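Local coordinates for HmuY protein (Prevotella intermedia, PDB 6R2H) that probably binds heme as a hemophore-like protein of the HmuY family, here captured in its heme-free form, at residues T3-F8 with T91-I96; L11-G14 with W18-I21. All coordinates share one frame; numbering follows the deposited sequence.

Interaction 1 (T3-F8 with T91-I96); sequences TQVKHF and TDLNKI
V5 and L93 meet tip to tip, the valine reaching out of the N-terminal segment and the leucine out of the loop between strands 83-87 and 105-115. The closest approach is V5 CG2 to L93 CD2 at 3.8 Å, and V5 CG1 lies 4.1 Å from the same L93 CD2, so one leucine methyl faces both branches of the valine. L93 holds its CG anti to the backbone N (chi1 -178°), which sends CG toward V5, and CD2 is the branch that touches. N94 comes in from another direction: its side chain crosses V5 at about a right angle, with ND2 4.0 Å from V5 CG2, a van der Waals touch with no polar bond in it. An Asx turn ties D92 to N94 across L93: D92 OD1 accepts from N94 N at 2.8 Å, reached 31° out of the carboxylate plane. On the other segment, T3 OG1 bonds to Q4 O at 2.8 Å, just ahead of V5. Strand 181-190 links the two partners: V5 rests on D186 and K188, while K188 NZ also bonds to L93 O and I96 O. With no hydrogen bond between 3-8 and 91-96, the chemistry implies a small apolar touch beside strand 6-11, outermost in the nine-stranded antiparallel sheet; polar bonds within each segment and to strand 181-190 probably help place it.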
# COMPACT_ATOMS: atom_id res chain seq x y z
N THR A 3 4.11 13.12 -17.99
CA THR A 3 5.30 13.78 -17.47
C THR A 3 6.53 12.97 -17.89
O THR A 3 6.39 11.89 -18.45
CB THR A 3 5.21 13.99 -15.95
OG1 THR A 3 5.17 12.73 -15.28
CG2 THR A 3 4.05 14.87 -15.52
N GLN A 4 7.73 13.50 -17.60
CA GLN A 4 8.91 12.65 -17.57
C GLN A 4 8.68 11.57 -16.51
O GLN A 4 7.64 11.55 -15.84
CB GLN A 4 10.17 13.46 -17.25
CG GLN A 4 10.89 13.99 -18.49
CD GLN A 4 11.42 12.91 -19.41
OE1 GLN A 4 11.81 11.82 -18.98
NE2 GLN A 4 11.46 13.21 -20.70
N VAL A 5 9.67 10.67 -16.38
CA VAL A 5 9.72 9.70 -15.30
C VAL A 5 10.14 10.42 -14.02
O VAL A 5 11.16 11.11 -14.02
CB VAL A 5 10.70 8.56 -15.64
CG1 VAL A 5 11.08 7.76 -14.39
CG2 VAL A 5 10.13 7.65 -16.71
N LYS A 6 9.35 10.25 -12.96
CA LYS A 6 9.68 10.80 -11.66
C LYS A 6 10.06 9.65 -10.72
O LYS A 6 9.86 8.48 -11.05
CB LYS A 6 8.53 11.64 -11.08
CG LYS A 6 7.72 12.52 -12.04
CD LYS A 6 8.13 13.98 -12.09
CE LYS A 6 8.29 14.46 -13.52
NZ LYS A 6 7.95 15.90 -13.68
N HIS A 7 10.65 10.01 -9.57
CA HIS A 7 11.08 9.04 -8.60
C HIS A 7 10.49 9.36 -7.23
O HIS A 7 10.31 10.53 -6.88
CB HIS A 7 12.61 8.90 -8.60
CG HIS A 7 13.11 7.89 -7.63
ND1 HIS A 7 12.70 6.56 -7.64
CD2 HIS A 7 14.00 7.99 -6.62
CE1 HIS A 7 13.31 5.90 -6.67
NE2 HIS A 7 14.12 6.74 -6.04
N PHE A 8 10.13 8.31 -6.49
CA PHE A 8 9.71 8.41 -5.11
C PHE A 8 10.44 7.35 -4.29
O PHE A 8 10.54 6.19 -4.71
CB PHE A 8 8.21 8.19 -4.97
CG PHE A 8 7.76 8.19 -3.53
CD1 PHE A 8 7.90 7.05 -2.74
CD2 PHE A 8 7.22 9.33 -2.94
CE1 PHE A 8 7.53 7.05 -1.40
CE2 PHE A 8 6.84 9.32 -1.61
CZ PHE A 8 7.01 8.19 -0.84
N THR A 91 7.42 -4.16 -18.52
CA THR A 91 8.39 -4.04 -17.45
C THR A 91 9.31 -2.85 -17.67
O THR A 91 10.09 -2.50 -16.78
CB THR A 91 9.17 -5.35 -17.22
OG1 THR A 91 9.59 -5.88 -18.48
CG2 THR A 91 8.40 -6.42 -16.48
N ASP A 92 9.20 -2.21 -18.84
CA ASP A 92 10.01 -1.05 -19.15
C ASP A 92 9.12 0.19 -19.13
O ASP A 92 8.24 0.35 -19.97
CB ASP A 92 10.73 -1.25 -20.49
CG ASP A 92 11.73 -0.18 -20.89
OD1 ASP A 92 11.65 0.95 -20.35
OD2 ASP A 92 12.58 -0.48 -21.75
N LEU A 93 9.37 1.08 -18.16
CA LEU A 93 8.53 2.26 -18.01
C LEU A 93 8.74 3.23 -19.18
O LEU A 93 7.89 4.09 -19.44
CB LEU A 93 8.85 2.92 -16.66
CG LEU A 93 8.02 4.16 -16.31
CD1 LEU A 93 6.53 3.85 -16.29
CD2 LEU A 93 8.45 4.71 -14.96
N ASN A 94 9.85 3.08 -19.90
CA ASN A 94 10.12 3.98 -21.02
C ASN A 94 9.37 3.52 -22.26
O ASN A 94 9.31 4.26 -23.24
CB ASN A 94 11.60 4.10 -21.33
CG ASN A 94 12.34 4.86 -20.26
OD1 ASN A 94 13.30 4.34 -19.70
ND2 ASN A 94 11.88 6.07 -19.97
N LYS A 95 8.83 2.30 -22.22
CA LYS A 95 8.19 1.76 -23.40
C LYS A 95 6.67 1.91 -23.28
O LYS A 95 5.94 1.22 -24.00
CB LYS A 95 8.63 0.31 -23.64
CG LYS A 95 9.88 0.13 -24.49
CD LYS A 95 10.19 -1.32 -24.86
CE LYS A 95 9.23 -1.93 -25.87
NZ LYS A 95 9.64 -3.29 -26.31
N ILE A 96 6.19 2.80 -22.39
CA ILE A 96 4.75 2.97 -22.22
C ILE A 96 4.43 4.37 -21.72
O ILE A 96 5.07 4.87 -20.80
CB ILE A 96 4.18 1.86 -21.30
CG1 ILE A 96 2.66 1.97 -21.19
CG2 ILE A 96 4.87 1.85 -19.94
CD1 ILE A 96 1.98 0.69 -20.76

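Interaction 2 (L11-G14 with W18-I21)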
# COMPACT_ATOMS: atom_id res chain seq x y z
N LEU A 11 11.96 5.53 3.61
CA LEU A 11 11.92 4.44 4.57
C LEU A 11 10.54 4.43 5.20
O LEU A 11 9.97 5.48 5.46
CB LEU A 11 13.01 4.66 5.62
CG LEU A 11 14.44 4.57 5.12
CD1 LEU A 11 15.44 4.79 6.24
CD2 LEU A 11 14.70 3.23 4.44
N MET A 12 9.99 3.23 5.42
CA MET A 12 8.62 3.13 5.90
C MET A 12 8.56 3.32 7.42
O MET A 12 9.48 2.96 8.15
CB MET A 12 7.99 1.79 5.51
CG MET A 12 7.60 1.73 4.04
SD MET A 12 6.42 3.01 3.53
CE MET A 12 4.87 2.32 4.13
N PRO A 13 7.46 3.90 7.94
CA PRO A 13 7.15 3.84 9.38
C PRO A 13 6.62 2.48 9.81
O PRO A 13 6.57 1.55 9.02
CB PRO A 13 6.06 4.92 9.53
CG PRO A 13 5.37 4.96 8.18
CD PRO A 13 6.47 4.68 7.18
N GLY A 14 6.22 2.38 11.09
CA GLY A 14 5.87 1.11 11.70
C GLY A 14 4.46 0.66 11.33
O GLY A 14 3.74 1.38 10.64
N TRP A 18 0.83 4.95 8.03
CA TRP A 18 0.66 5.01 6.59
C TRP A 18 1.55 6.12 6.04
O TRP A 18 1.86 7.09 6.73
CB TRP A 18 -0.80 5.35 6.27
CG TRP A 18 -1.78 4.22 6.41
CD1 TRP A 18 -2.47 3.86 7.53
CD2 TRP A 18 -2.20 3.32 5.37
NE1 TRP A 18 -3.29 2.79 7.26
CE2 TRP A 18 -3.14 2.44 5.95
CE3 TRP A 18 -1.85 3.15 4.02
CZ2 TRP A 18 -3.75 1.42 5.21
CZ3 TRP A 18 -2.46 2.14 3.29
CH2 TRP A 18 -3.39 1.29 3.89
N ILE A 19 1.93 6.00 4.77
CA ILE A 19 2.35 7.17 4.00
C ILE A 19 1.31 7.43 2.91
O ILE A 19 0.77 6.49 2.34
CB ILE A 19 3.77 7.01 3.45
CG1 ILE A 19 3.88 5.89 2.41
CG2 ILE A 19 4.78 6.85 4.57
CD1 ILE A 19 5.18 5.89 1.63
N TYR A 20 1.05 8.71 2.64
CA TYR A 20 0.09 9.14 1.64
C TYR A 20 0.82 9.96 0.57
O TYR A 20 1.41 10.99 0.89
CB TYR A 20 -1.04 9.95 2.29
CG TYR A 20 -1.92 9.15 3.22
CD1 TYR A 20 -1.58 8.98 4.56
CD2 TYR A 20 -3.10 8.56 2.78
CE1 TYR A 20 -2.38 8.25 5.42
CE2 TYR A 20 -3.92 7.83 3.63
CZ TYR A 20 -3.55 7.68 4.96
OH TYR A 20 -4.33 6.96 5.82
N ILE A 21 0.78 9.48 -0.68
CA ILE A 21 1.58 10.11 -1.73
C ILE A 21 0.70 10.85 -2.72
O ILE A 21 -0.21 10.28 -3.30
CB ILE A 21 2.47 9.08 -2.44
CG1 ILE A 21 3.29 8.29 -1.41
CG2 ILE A 21 3.37 9.79 -3.46
CD1 ILE A 21 3.89 7.02 -1.93
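The side chain of I19 is divided between two partners, M12 and P13, each of which it crosses at about a right angle. Its ethyl arm goes to the methionine: I19 CD1 lies 3.7 Å from M12 SD, and I19 CG1 is 4.1 Å from M12 CE. The CG2 methyl goes to the proline, 3.8 Å from P13 CD. This division follows from chi1 of 65°, which places CG1 between the backbone N and the carbonyl carbon and leaves CG2 anti to that carbon. M12 bends at chi2 (-58°) and chi3 (-79°), bringing SD and CE alongside the I19 ethyl arm. P13 presents the CD-CG side of its ring, with CG 4.1 Å from I19 CG2. The CB of W18 points away from 11-14, its NE1 bonds to E33 OE1, and the OH of Y20 sits over one ring face, offset toward the rim. F73 of strand 71-74 touches both M12 and I19, and F28 also packs on I19, while P13 leans on Q30. No hydrogen bond passes between 11-14 and 18-21, which implies an apolar contact of sulfur and carbon surfaces; M12 is also held by its backbone bond to K181.

Interactions 1 and 2 have centres 22 Å apart and mark successive points along the start of the chain, since strand 6-11 runs from the first toward the second. F8, in the 3-8 segment, joins them: its CZ is 3.5 Å from I21 CD1 and 3.8 Å from I19 CD1, both in the 18-21 segment. Interaction 1 is peripheral, about 19 Å from the chain centre to its own centre, whereas interaction 2 lies about 9 Å from it. Strand 181-190 lies beside both contacts. The two differ in reach: one brings the N-terminal segment against a loop more than 80 residues on, the other packs the loop that follows strand 6-11 on strand 17-21, the two strands belonging to different sheets.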